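Long-range contacts in RTX-adhesin (Marinomonas primoryensis, PDB 5IRB), which attaches its Antarctic bacterium to diatoms and ice as part of a giant adhesin, of which this piece is three calcium-binding beta-sandwich domains: residues L6-D11 with D39-G44; S109-I114 with V140-S145; A146-S151 with V186-Q191; T236-G241 with S274-G279; L256-E261 with T286-V291. All coordinates share one frame; numbering follows the deposited sequence.

Interaction 1: L6-D11 with D39-G44; sequences LLINLD and DVFSSG
L7 and D39 meet at the end of the antiparallel pairing of strands 8-12 and 29-38, where a side chain takes the place of a backbone carbonyl and the chain leaves that sheet of the first beta sandwich. Two hydrogen bonds hold them together. D39 N donates a hydrogen bond to L7 O at 3.0 Å, and the bond is almost straight at 178°. The return bond does not come from a backbone carbonyl. L7 N reaches D39 OD2 instead, at 2.8 Å. The carboxylate is met on its anti side, with the donor 25° out of its plane. The D39 side chain can do this because CG lies beside its own N and anti to the carbonyl carbon, chi1 -80°. OD2 therefore comes back toward L7, and both polar groups of the L7 backbone are tied to one residue.

Further along the same pairing, N9 bonds to N37 and D11 to V35. After D39 the chain crosses to the second sheet of the sandwich, where S42 and S43 both face T89 in a classic beta bulge.

The remaining contacts are looser. L6 points toward the crossing chain, and L6 CD2 lies 4.0 Å from D39 OD2. I8 sends CG2 to within 4.0 Å of D39 O. The apolar contact is between I8 CG2 and F41 CD2, 4.4 Å apart, with the methyl approaching the ring obliquely. I8 and F41 also share partners from both sheets: V36 of strand 29-38 and V88 of strand 81-89.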
# COMPACT_ATOMS: atom_id res chain seq x y z
N LEU A 6 -54.24 14.23 -33.65
CA LEU A 6 -53.09 13.61 -34.30
C LEU A 6 -52.51 12.49 -33.45
O LEU A 6 -52.41 12.62 -32.24
CB LEU A 6 -52.02 14.66 -34.61
CG LEU A 6 -52.49 15.78 -35.53
CD1 LEU A 6 -51.53 16.96 -35.51
CD2 LEU A 6 -52.71 15.25 -36.94
N LEU A 7 -52.19 11.36 -34.09
CA LEU A 7 -51.58 10.23 -33.39
C LEU A 7 -50.04 10.27 -33.58
O LEU A 7 -49.53 10.08 -34.69
CB LEU A 7 -52.18 8.91 -33.87
CG LEU A 7 -53.71 8.95 -33.69
CD1 LEU A 7 -54.39 7.65 -34.11
CD2 LEU A 7 -54.15 9.35 -32.25
N ILE A 8 -49.32 10.58 -32.50
CA ILE A 8 -47.85 10.62 -32.53
C ILE A 8 -47.17 9.78 -31.45
O ILE A 8 -47.78 9.37 -30.47
CB ILE A 8 -47.35 12.07 -32.38
CG1 ILE A 8 -48.03 12.70 -31.16
CG2 ILE A 8 -47.67 12.88 -33.63
CD1 ILE A 8 -47.45 14.01 -30.75
N ASN A 9 -45.87 9.56 -31.66
CA ASN A 9 -45.04 8.79 -30.76
C ASN A 9 -43.80 9.61 -30.40
O ASN A 9 -43.18 10.21 -31.27
CB ASN A 9 -44.64 7.45 -31.40
CG ASN A 9 -44.06 6.47 -30.39
OD1 ASN A 9 -44.79 5.77 -29.69
ND2 ASN A 9 -42.73 6.42 -30.31
N LEU A 10 -43.43 9.62 -29.12
CA LEU A 10 -42.31 10.43 -28.64
C LEU A 10 -41.20 9.53 -28.13
O LEU A 10 -41.42 8.70 -27.26
CB LEU A 10 -42.77 11.36 -27.52
CG LEU A 10 -41.72 12.22 -26.80
CD1 LEU A 10 -41.04 13.18 -27.76
CD2 LEU A 10 -42.32 12.98 -25.62
N ASP A 11 -40.00 9.69 -28.68
CA ASP A 11 -38.84 8.93 -28.22
C ASP A 11 -37.76 9.84 -27.73
O ASP A 11 -37.54 10.92 -28.29
CB ASP A 11 -38.26 8.04 -29.32
CG ASP A 11 -39.04 6.76 -29.51
OD1 ASP A 11 -38.91 5.85 -28.65
OD2 ASP A 11 -39.76 6.64 -30.53
N ASP A 39 -48.12 10.80 -37.20
CA ASP A 39 -48.73 11.76 -38.13
C ASP A 39 -47.83 12.95 -38.43
O ASP A 39 -47.04 13.39 -37.59
CB ASP A 39 -50.03 12.28 -37.57
CG ASP A 39 -51.15 11.33 -37.76
OD1 ASP A 39 -51.16 10.67 -38.81
OD2 ASP A 39 -52.05 11.28 -36.90
N VAL A 40 -47.99 13.49 -39.63
CA VAL A 40 -47.32 14.69 -40.08
C VAL A 40 -47.76 15.91 -39.25
O VAL A 40 -48.91 15.99 -38.81
CB VAL A 40 -47.64 14.93 -41.58
CG1 VAL A 40 -47.11 16.28 -42.04
CG2 VAL A 40 -47.05 13.80 -42.44
N PHE A 41 -46.84 16.82 -38.98
CA PHE A 41 -47.15 18.02 -38.21
C PHE A 41 -46.20 19.15 -38.62
O PHE A 41 -45.18 18.88 -39.26
CB PHE A 41 -47.11 17.72 -36.70
CG PHE A 41 -45.79 17.18 -36.20
CD1 PHE A 41 -44.76 18.03 -35.87
CD2 PHE A 41 -45.58 15.81 -36.10
CE1 PHE A 41 -43.53 17.53 -35.40
CE2 PHE A 41 -44.36 15.30 -35.64
CZ PHE A 41 -43.33 16.17 -35.30
N SER A 42 -46.55 20.39 -38.32
CA SER A 42 -45.72 21.51 -38.76
C SER A 42 -44.97 22.22 -37.62
O SER A 42 -44.07 23.02 -37.88
CB SER A 42 -46.57 22.52 -39.54
OG SER A 42 -47.69 22.96 -38.79
N SER A 43 -45.33 21.92 -36.37
CA SER A 43 -44.53 22.35 -35.23
C SER A 43 -44.91 21.53 -34.02
O SER A 43 -45.93 20.84 -34.02
CB SER A 43 -44.71 23.84 -34.93
OG SER A 43 -46.04 24.13 -34.53
N GLY A 44 -44.08 21.61 -32.98
CA GLY A 44 -44.37 20.93 -31.74
C GLY A 44 -43.52 21.44 -30.59
O GLY A 44 -42.50 22.10 -30.80

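Interaction 2: S109-I114 with V140-S145; sequences SSRATI and VGLDAS
L142 turns CG beside its own N, chi1 -64°, and the bend of R111 at chi3, 72°, carries the guanidinium back across it. L142 CD1 thus lies over one face of that flat group, 3.8 Å from R111 CZ. L142 CD1 also touches T113 CG2 at 3.6 Å, so it lies between the R111 and T113 side chains.

The backbones are joined in antiparallel fashion. G141 N bonds to T113 O at 2.9 Å. T113 N returns to G141 O at 3.2 Å, coming from above the carbonyl plane. A144 N reaches the same oxygen from the opposite face, so two donors grip G141 O.

D143 closes the end of the pairing. D143 N bonds to R111 O at 2.8 Å, and D143 OD2 accepts from R111 N at 3.2 Å, on the anti side of the carboxylate. S110 CB packs against OD2, while S110 OG is bonded to D192.

On the inner face the contacts are apolar. A112 CB meets A144 CB at 4.0 Å, and I114 CG1 meets V140 CG1 at 4.1 Å. W169 touches both I114 and V140.

The chain leaves strand 133-142 through a type II' beta turn, G141 to A144. The contact is the antiparallel pairing of edge strand 112-116 with the central strand 133-142 in the three-stranded sheet of the second beta sandwich.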
# COMPACT_ATOMS: atom_id res chain seq x y z
N SER A 109 -18.79 8.59 -9.07
CA SER A 109 -17.51 8.20 -8.49
C SER A 109 -17.39 6.70 -8.27
O SER A 109 -18.34 5.95 -8.46
CB SER A 109 -17.27 8.94 -7.17
OG SER A 109 -18.28 8.62 -6.23
N SER A 110 -16.19 6.28 -7.89
CA SER A 110 -15.89 4.88 -7.62
C SER A 110 -14.94 4.84 -6.44
O SER A 110 -14.37 5.86 -6.07
CB SER A 110 -15.30 4.17 -8.84
OG SER A 110 -16.31 3.84 -9.78
N ARG A 111 -14.81 3.68 -5.82
CA ARG A 111 -13.97 3.58 -4.62
C ARG A 111 -12.83 2.63 -4.88
O ARG A 111 -13.02 1.54 -5.43
CB ARG A 111 -14.77 3.11 -3.41
CG ARG A 111 -15.91 4.04 -3.02
CD ARG A 111 -16.95 3.30 -2.17
NE ARG A 111 -16.36 3.07 -0.86
CZ ARG A 111 -16.57 2.00 -0.09
NH1 ARG A 111 -17.40 1.03 -0.48
NH2 ARG A 111 -15.96 1.93 1.09
N ALA A 112 -11.65 3.04 -4.45
CA ALA A 112 -10.44 2.24 -4.62
C ALA A 112 -9.75 2.12 -3.26
O ALA A 112 -9.63 3.10 -2.53
CB ALA A 112 -9.51 2.86 -5.62
N THR A 113 -9.30 0.91 -2.94
CA THR A 113 -8.56 0.72 -1.70
C THR A 113 -7.15 0.23 -2.03
O THR A 113 -6.89 -0.29 -3.11
CB THR A 113 -9.24 -0.28 -0.76
OG1 THR A 113 -9.33 -1.57 -1.39
CG2 THR A 113 -10.64 0.20 -0.33
N ILE A 114 -6.25 0.32 -1.04
CA ILE A 114 -4.88 -0.20 -1.18
C ILE A 114 -4.39 -0.60 0.21
O ILE A 114 -4.70 0.05 1.20
CB ILE A 114 -3.94 0.82 -1.86
CG1 ILE A 114 -2.53 0.24 -2.06
CG2 ILE A 114 -3.92 2.13 -1.09
CD1 ILE A 114 -1.67 1.03 -3.05
N VAL A 140 -4.51 -4.12 -4.17
CA VAL A 140 -5.52 -3.05 -4.26
C VAL A 140 -6.90 -3.70 -4.22
O VAL A 140 -7.04 -4.91 -4.44
CB VAL A 140 -5.34 -2.18 -5.52
CG1 VAL A 140 -4.00 -1.44 -5.48
CG2 VAL A 140 -5.42 -3.01 -6.77
N GLY A 141 -7.93 -2.93 -3.85
CA GLY A 141 -9.26 -3.53 -3.77
C GLY A 141 -10.37 -2.65 -4.30
O GLY A 141 -10.13 -1.56 -4.82
N LEU A 142 -11.60 -3.11 -4.07
CA LEU A 142 -12.82 -2.49 -4.58
C LEU A 142 -12.71 -2.24 -6.09
O LEU A 142 -12.50 -3.19 -6.84
CB LEU A 142 -13.12 -1.20 -3.82
CG LEU A 142 -13.42 -1.44 -2.33
CD1 LEU A 142 -13.97 -0.20 -1.66
CD2 LEU A 142 -14.35 -2.66 -2.08
N ASP A 143 -12.87 -0.99 -6.53
CA ASP A 143 -12.88 -0.66 -7.96
C ASP A 143 -11.51 -0.43 -8.59
O ASP A 143 -11.43 -0.18 -9.78
CB ASP A 143 -13.77 0.55 -8.22
CG ASP A 143 -15.25 0.27 -7.96
OD1 ASP A 143 -15.72 -0.87 -8.23
OD2 ASP A 143 -15.93 1.17 -7.39
N ALA A 144 -10.44 -0.50 -7.79
CA ALA A 144 -9.07 -0.46 -8.33
C ALA A 144 -8.84 -1.65 -9.27
O ALA A 144 -9.47 -2.69 -9.12
CB ALA A 144 -8.04 -0.47 -7.17
N SER A 145 -7.97 -1.50 -10.27
CA SER A 145 -7.89 -2.49 -11.33
C SER A 145 -6.47 -2.80 -11.72
O SER A 145 -5.62 -1.94 -11.62
CB SER A 145 -8.64 -2.01 -12.58
OG SER A 145 -9.85 -1.37 -12.21

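Interaction 3: A146-S151 with V186-Q191; sequences AGDTVS and VSVTGQ. With CA (calcium ion), chain I.
V150 and its partners V186 and V188 make the tight side of this strand pair. V150 CG1 touches V186 CG1 at 4.0 Å, the two valines lying obliquely across each other. With CG1 of V188 between the backbone N and the carbonyl carbon, chi1 56°, CG2 is left anti to the N, and V188 CG2 packs on D148 CB at 3.7 Å. W169 and I114 of the opposing sheet cover the same inner face.

The backbone rungs are regular at one end. S187 N bonds to S151 O at 2.9 Å, and S151 N bonds to S187 O at 3.0 Å. One step on, T189 N reaches T149 O at 3.1 Å, in the carbonyl plane, but the return bond from T149 N to T189 O is weak.

The outer face carries T149, S151, S187 and T189 and is bridged by water. One water donates to both T149 O and S187 O and is also hydrogen-bonded to S151 OG. Another joins S151 O and S187 OG.

Beyond T189 no direct backbone bond follows within the two segments, and water and calcium take over. Here D148 OD2 turns back to S145 N and Y198 OH, outside the pair. D148 OD1 accepts from a water that in turn accepts from Q191 N at 2.7 Å. That water is also a ligand of a calcium ion. The metal is bound by Q191 O at 2.2 Å and by five waters, so these segments hold it directly through one carbonyl and indirectly through D148. This is an antiparallel pair inside the five-stranded sheet of the second beta sandwich, with a largely hydrated calcium site at the strand end.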
# COMPACT_ATOMS: atom_id res chain seq x y z
N ALA A 146 -6.24 -4.02 -12.19
CA ALA A 146 -5.06 -4.38 -12.94
C ALA A 146 -4.71 -3.25 -13.88
O ALA A 146 -5.58 -2.74 -14.59
CB ALA A 146 -5.28 -5.67 -13.71
N GLY A 147 -3.45 -2.86 -13.89
CA GLY A 147 -2.99 -1.87 -14.84
C GLY A 147 -2.94 -0.49 -14.21
O GLY A 147 -2.32 0.40 -14.77
N ASP A 148 -3.53 -0.33 -13.04
CA ASP A 148 -3.49 0.96 -12.35
C ASP A 148 -2.09 1.30 -11.85
O ASP A 148 -1.28 0.40 -11.59
CB ASP A 148 -4.46 0.99 -11.15
CG ASP A 148 -5.94 1.10 -11.58
OD1 ASP A 148 -6.19 1.41 -12.77
OD2 ASP A 148 -6.83 0.89 -10.72
N THR A 149 -1.82 2.59 -11.69
CA THR A 149 -0.55 3.07 -11.19
C THR A 149 -0.50 3.05 -9.66
O THR A 149 -1.42 3.52 -8.99
CB THR A 149 -0.25 4.48 -11.70
OG1 THR A 149 -0.21 4.44 -13.13
CG2 THR A 149 1.10 4.97 -11.22
N VAL A 150 0.58 2.48 -9.12
CA VAL A 150 0.86 2.50 -7.69
C VAL A 150 2.10 3.35 -7.45
O VAL A 150 3.12 3.14 -8.10
CB VAL A 150 1.06 1.09 -7.14
CG1 VAL A 150 1.58 1.12 -5.67
CG2 VAL A 150 -0.24 0.31 -7.23
N SER A 151 1.99 4.35 -6.58
CA SER A 151 3.13 5.21 -6.32
C SER A 151 3.35 5.49 -4.83
O SER A 151 2.45 5.35 -4.00
CB SER A 151 3.00 6.51 -7.10
OG SER A 151 1.87 7.24 -6.69
N VAL A 186 1.24 5.42 0.35
CA VAL A 186 1.16 4.67 -0.89
C VAL A 186 -0.20 4.89 -1.53
O VAL A 186 -1.22 4.79 -0.85
CB VAL A 186 1.38 3.17 -0.64
CG1 VAL A 186 1.38 2.41 -1.94
CG2 VAL A 186 2.74 2.97 0.06
N SER A 187 -0.24 5.18 -2.83
CA SER A 187 -1.51 5.43 -3.52
C SER A 187 -1.71 4.60 -4.75
O SER A 187 -0.74 4.22 -5.42
CB SER A 187 -1.62 6.89 -3.95
OG SER A 187 -1.55 7.75 -2.84
N VAL A 188 -2.98 4.42 -5.11
CA VAL A 188 -3.35 3.77 -6.34
C VAL A 188 -4.27 4.75 -7.04
O VAL A 188 -5.19 5.30 -6.44
CB VAL A 188 -4.05 2.38 -6.14
CG1 VAL A 188 -5.30 2.47 -5.25
CG2 VAL A 188 -4.41 1.79 -7.49
N THR A 189 -4.00 5.01 -8.31
CA THR A 189 -4.85 5.88 -9.07
C THR A 189 -5.30 5.20 -10.36
O THR A 189 -4.61 4.32 -10.88
CB THR A 189 -4.12 7.19 -9.39
OG1 THR A 189 -2.96 6.86 -10.18
CG2 THR A 189 -3.62 7.85 -8.10
N GLY A 190 -6.45 5.60 -10.87
CA GLY A 190 -6.94 5.05 -12.12
C GLY A 190 -8.25 5.68 -12.53
O GLY A 190 -8.62 6.73 -12.01
N GLN A 191 -8.99 5.00 -13.38
CA GLN A 191 -10.25 5.55 -13.89
C GLN A 191 -11.32 4.47 -13.99
O GLN A 191 -11.04 3.38 -14.47
CB GLN A 191 -9.98 6.14 -15.27
CG GLN A 191 -10.71 7.38 -15.62
CD GLN A 191 -10.25 7.91 -16.96
OE1 GLN A 191 -10.86 7.62 -18.00
NE2 GLN A 191 -9.16 8.66 -16.96
CA CA I . -10.02 1.74 -15.55
O HOH W 1 -8.13 2.68 -14.36
O HOH W 2 -0.66 6.04 -7.85
O HOH W 3 1.55 8.05 -2.43
O HOH W 4 -12.35 0.63 -16.04
O HOH W 5 -9.15 3.12 -17.41
O HOH W 6 -9.00 -0.18 -15.79
O HOH W 7 -10.57 0.67 -13.47

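Interaction 4: T236-G241 with S274-G279; sequences TVAVSG and SVDVAG
T236 to S240 run antiparallel to S274 to A278, and four backbone hydrogen bonds link the strands. V237 N gives to V277 O at 2.7 Å, with an angle of 179° at the hydrogen. V277 N answers to V237 O at 2.8 Å, its donor tilted from the carbonyl plane. V239 and V275 form the second pair: V239 N bonds to V275 O, and V275 N to V239 O at 2.8 Å.

Weaker CA-H...O contacts fill the places between. S274 CA approaches V239 O at 3.2 Å, and T236 CA and A238 CA lie near V277 O and V275 O.

Apolar packing belongs to the face with the valines. V239 CG2 meets V277 CG2 at 3.6 Å, the two side chains crossing at a slant. In both valines this branch lies beside the backbone N, with CG1 anti to it, chi1 178° and -180°. Each CG2 is thereby turned to the other strand.

The other face carries small or polar side chains. T236 CG2 packs on D276 CB at 3.6 Å, the side chains roughly at right angles. D276 OD1 sits 3.7 Å from A238 CB. S240 CB and S274 CB touch at 3.8 Å, while S240 OG is bonded to N220 ND2.

The pair makes up two of the three strands of one sheet in the third beta sandwich. A278 holds the N-cap position of helix 279-284, whose L282 covers V237, V239 and V277. L256 and I258 of strand 253-258 close the valine face from the opposite sheet.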
# COMPACT_ATOMS: atom_id res chain seq x y z
N THR A 236 44.49 -29.72 32.22
CA THR A 236 43.41 -28.94 31.64
C THR A 236 43.04 -27.86 32.64
O THR A 236 43.02 -28.12 33.84
CB THR A 236 42.18 -29.81 31.33
OG1 THR A 236 42.52 -30.78 30.34
CG2 THR A 236 41.03 -28.96 30.83
N VAL A 237 42.80 -26.65 32.16
CA VAL A 237 42.38 -25.57 33.04
C VAL A 237 41.02 -25.01 32.63
O VAL A 237 40.79 -24.71 31.46
CB VAL A 237 43.41 -24.42 33.07
CG1 VAL A 237 42.83 -23.20 33.74
CG2 VAL A 237 44.67 -24.87 33.79
N ALA A 238 40.12 -24.88 33.61
CA ALA A 238 38.80 -24.29 33.36
C ALA A 238 38.89 -22.76 33.37
O ALA A 238 39.10 -22.15 34.42
CB ALA A 238 37.80 -24.77 34.41
N VAL A 239 38.75 -22.16 32.19
CA VAL A 239 38.71 -20.71 32.09
C VAL A 239 37.25 -20.24 32.11
O VAL A 239 36.43 -20.73 31.34
CB VAL A 239 39.42 -20.24 30.82
CG1 VAL A 239 39.33 -18.72 30.69
CG2 VAL A 239 40.89 -20.72 30.81
N SER A 240 36.95 -19.28 32.98
CA SER A 240 35.59 -18.83 33.20
C SER A 240 35.51 -17.31 33.31
O SER A 240 36.54 -16.63 33.48
CB SER A 240 34.99 -19.48 34.46
OG SER A 240 35.64 -19.01 35.63
N GLY A 241 34.29 -16.78 33.19
CA GLY A 241 34.04 -15.35 33.28
C GLY A 241 32.55 -15.04 33.27
O GLY A 241 31.73 -15.93 33.53
N SER A 274 32.12 -21.04 31.21
CA SER A 274 33.38 -21.72 31.52
C SER A 274 33.73 -22.64 30.35
O SER A 274 32.83 -23.17 29.68
CB SER A 274 33.30 -22.51 32.84
OG SER A 274 34.55 -23.11 33.15
N VAL A 275 35.02 -22.78 30.07
CA VAL A 275 35.46 -23.69 29.03
C VAL A 275 36.80 -24.32 29.40
O VAL A 275 37.64 -23.67 30.04
CB VAL A 275 35.54 -22.97 27.66
CG1 VAL A 275 36.50 -21.79 27.70
CG2 VAL A 275 35.90 -23.94 26.54
N ASP A 276 36.98 -25.58 29.04
CA ASP A 276 38.22 -26.28 29.37
C ASP A 276 39.31 -25.99 28.34
O ASP A 276 39.13 -26.18 27.14
CB ASP A 276 37.96 -27.78 29.49
CG ASP A 276 37.30 -28.16 30.82
OD1 ASP A 276 37.23 -27.31 31.75
OD2 ASP A 276 36.82 -29.31 30.94
N VAL A 277 40.45 -25.53 28.84
CA VAL A 277 41.56 -25.13 28.00
C VAL A 277 42.81 -25.96 28.32
O VAL A 277 43.09 -26.20 29.48
CB VAL A 277 41.86 -23.64 28.19
CG1 VAL A 277 43.02 -23.20 27.31
CG2 VAL A 277 40.60 -22.81 27.89
N ALA A 278 43.54 -26.40 27.30
CA ALA A 278 44.81 -27.07 27.53
C ALA A 278 45.81 -26.15 28.24
O ALA A 278 46.06 -25.03 27.79
CB ALA A 278 45.40 -27.55 26.21
N GLY A 279 46.41 -26.65 29.31
CA GLY A 279 47.38 -25.87 30.06
C GLY A 279 48.57 -25.43 29.24
O GLY A 279 49.15 -24.36 29.48

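Interaction 5: L256-E261 with T286-V291; sequences LEINGE and TAFDAV. With CA (calcium ion), chain L.
I258 stands over the ring of F288. I258 CD1 lies 3.9 Å from the ring centroid of F288 and 4° off the normal, a CH-pi contact on one face. I258 CG1 follows along the same face, 3.8 Å from F288 CG. L256 comes in obliquely, with L256 CD2 at 3.6 Å from F288 CE1. The other methyl, L256 CD1, packs on A290 CB at 3.9 Å.

The ring is placed there by its first torsion, chi1 62°, with CG between the backbone N and the carbonyl carbon. L282 of helix 279-284 and V239 of the facing sheet also touch it.

No direct hydrogen bond links residues 256-261 to 286-291. A water bridges them instead, donating to E257 O at 3.0 Å and accepting from D289 N at 3.2 Å. A second water donates to E257 O and also binds a calcium ion. The metal takes A287 O at 2.3 Å, and D285 is a further ligand. D285 OD2 also accepts from N259 N, in the type I' turn I258 to E261.

This is the core of the third beta sandwich beside a hairpin, with a calcium site where water spaces the strands.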
# COMPACT_ATOMS: atom_id res chain seq x y z
N LEU A 256 37.21 -17.89 22.64
CA LEU A 256 38.55 -17.56 23.14
C LEU A 256 39.62 -18.07 22.19
O LEU A 256 39.59 -19.24 21.82
CB LEU A 256 38.79 -18.19 24.51
CG LEU A 256 38.16 -17.66 25.80
CD1 LEU A 256 36.68 -17.80 25.77
CD2 LEU A 256 38.74 -18.43 26.99
N GLU A 257 40.54 -17.21 21.77
CA GLU A 257 41.70 -17.66 21.00
C GLU A 257 42.96 -17.55 21.87
O GLU A 257 43.38 -16.47 22.28
CB GLU A 257 41.82 -16.89 19.68
CG GLU A 257 40.64 -17.25 18.75
CD GLU A 257 40.25 -16.14 17.78
OE1 GLU A 257 40.80 -15.02 17.87
OE2 GLU A 257 39.36 -16.40 16.92
N ILE A 258 43.51 -18.72 22.19
CA ILE A 258 44.65 -18.86 23.07
C ILE A 258 45.73 -19.68 22.41
O ILE A 258 45.49 -20.82 22.00
CB ILE A 258 44.26 -19.54 24.39
CG1 ILE A 258 43.04 -18.85 25.00
CG2 ILE A 258 45.46 -19.56 25.37
CD1 ILE A 258 42.50 -19.52 26.24
N ASN A 259 46.92 -19.10 22.28
CA ASN A 259 48.04 -19.76 21.65
C ASN A 259 47.71 -20.33 20.26
O ASN A 259 48.15 -21.42 19.89
CB ASN A 259 48.56 -20.87 22.58
CG ASN A 259 49.92 -21.37 22.16
OD1 ASN A 259 50.71 -20.63 21.57
ND2 ASN A 259 50.21 -22.63 22.47
N GLY A 260 46.97 -19.55 19.47
CA GLY A 260 46.58 -20.01 18.15
C GLY A 260 45.44 -21.02 18.14
O GLY A 260 45.02 -21.46 17.07
N GLU A 261 44.94 -21.40 19.31
CA GLU A 261 43.86 -22.39 19.36
C GLU A 261 42.54 -21.71 19.66
O GLU A 261 42.47 -20.78 20.45
CB GLU A 261 44.14 -23.47 20.42
CG GLU A 261 45.30 -24.41 20.10
CD GLU A 261 45.06 -25.27 18.86
OE1 GLU A 261 43.89 -25.42 18.46
OE2 GLU A 261 46.06 -25.79 18.31
N THR A 286 50.13 -15.64 27.46
CA THR A 286 49.84 -15.04 28.76
C THR A 286 48.76 -13.94 28.76
O THR A 286 48.53 -13.30 29.79
CB THR A 286 51.12 -14.46 29.36
OG1 THR A 286 51.71 -13.55 28.43
CG2 THR A 286 52.12 -15.58 29.66
N ALA A 287 48.11 -13.70 27.62
CA ALA A 287 47.02 -12.72 27.55
C ALA A 287 46.07 -13.04 26.40
O ALA A 287 46.52 -13.43 25.34
CB ALA A 287 47.58 -11.32 27.38
N PHE A 288 44.76 -12.94 26.62
CA PHE A 288 43.83 -13.28 25.55
C PHE A 288 42.48 -12.62 25.77
O PHE A 288 42.18 -12.14 26.87
CB PHE A 288 43.68 -14.80 25.43
CG PHE A 288 43.12 -15.44 26.66
CD1 PHE A 288 41.76 -15.44 26.91
CD2 PHE A 288 43.98 -15.99 27.61
CE1 PHE A 288 41.25 -16.01 28.05
CE2 PHE A 288 43.48 -16.57 28.76
CZ PHE A 288 42.13 -16.58 29.00
N ASP A 289 41.67 -12.60 24.72
CA ASP A 289 40.35 -12.01 24.78
C ASP A 289 39.28 -13.09 24.83
O ASP A 289 39.43 -14.17 24.24
CB ASP A 289 40.09 -11.12 23.56
CG ASP A 289 40.83 -9.81 23.64
OD1 ASP A 289 41.24 -9.44 24.76
OD2 ASP A 289 41.03 -9.17 22.59
N ALA A 290 38.19 -12.79 25.53
CA ALA A 290 37.01 -13.61 25.42
C ALA A 290 36.00 -12.76 24.64
O ALA A 290 35.73 -11.61 25.01
CB ALA A 290 36.48 -14.01 26.81
N VAL A 291 35.46 -13.32 23.57
CA VAL A 291 34.52 -12.58 22.71
C VAL A 291 33.14 -13.22 22.69
O VAL A 291 33.00 -14.40 22.38
CB VAL A 291 35.04 -12.46 21.27
CG1 VAL A 291 34.05 -11.63 20.40
CG2 VAL A 291 36.40 -11.80 21.27
CA CA L . 47.58 -13.91 23.38
O HOH W 8 43.05 -13.50 21.95
O HOH W 9 45.71 -14.88 22.09

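Overall arrangement
From the N terminus, interaction 1 closes first, tying the opening strand of the first sandwich to the crossing between its sheets. Interactions 2 and 3 follow in series in the second domain. Their centres are 9 Å apart, and they touch where I114 and V140 meet V186 and V188, so opposing sheets pack there. Interactions 4 and 5 lie in the third domain, their segments alternating along the chain. Their loops therefore cross, and V239, V275 and V277 meet L256, I258 and F288. Interactions 1 and 4 are about 114 Å apart between centres, on opposite sides of the chain's centre. The contacts thus mark out an elongated row of three domains.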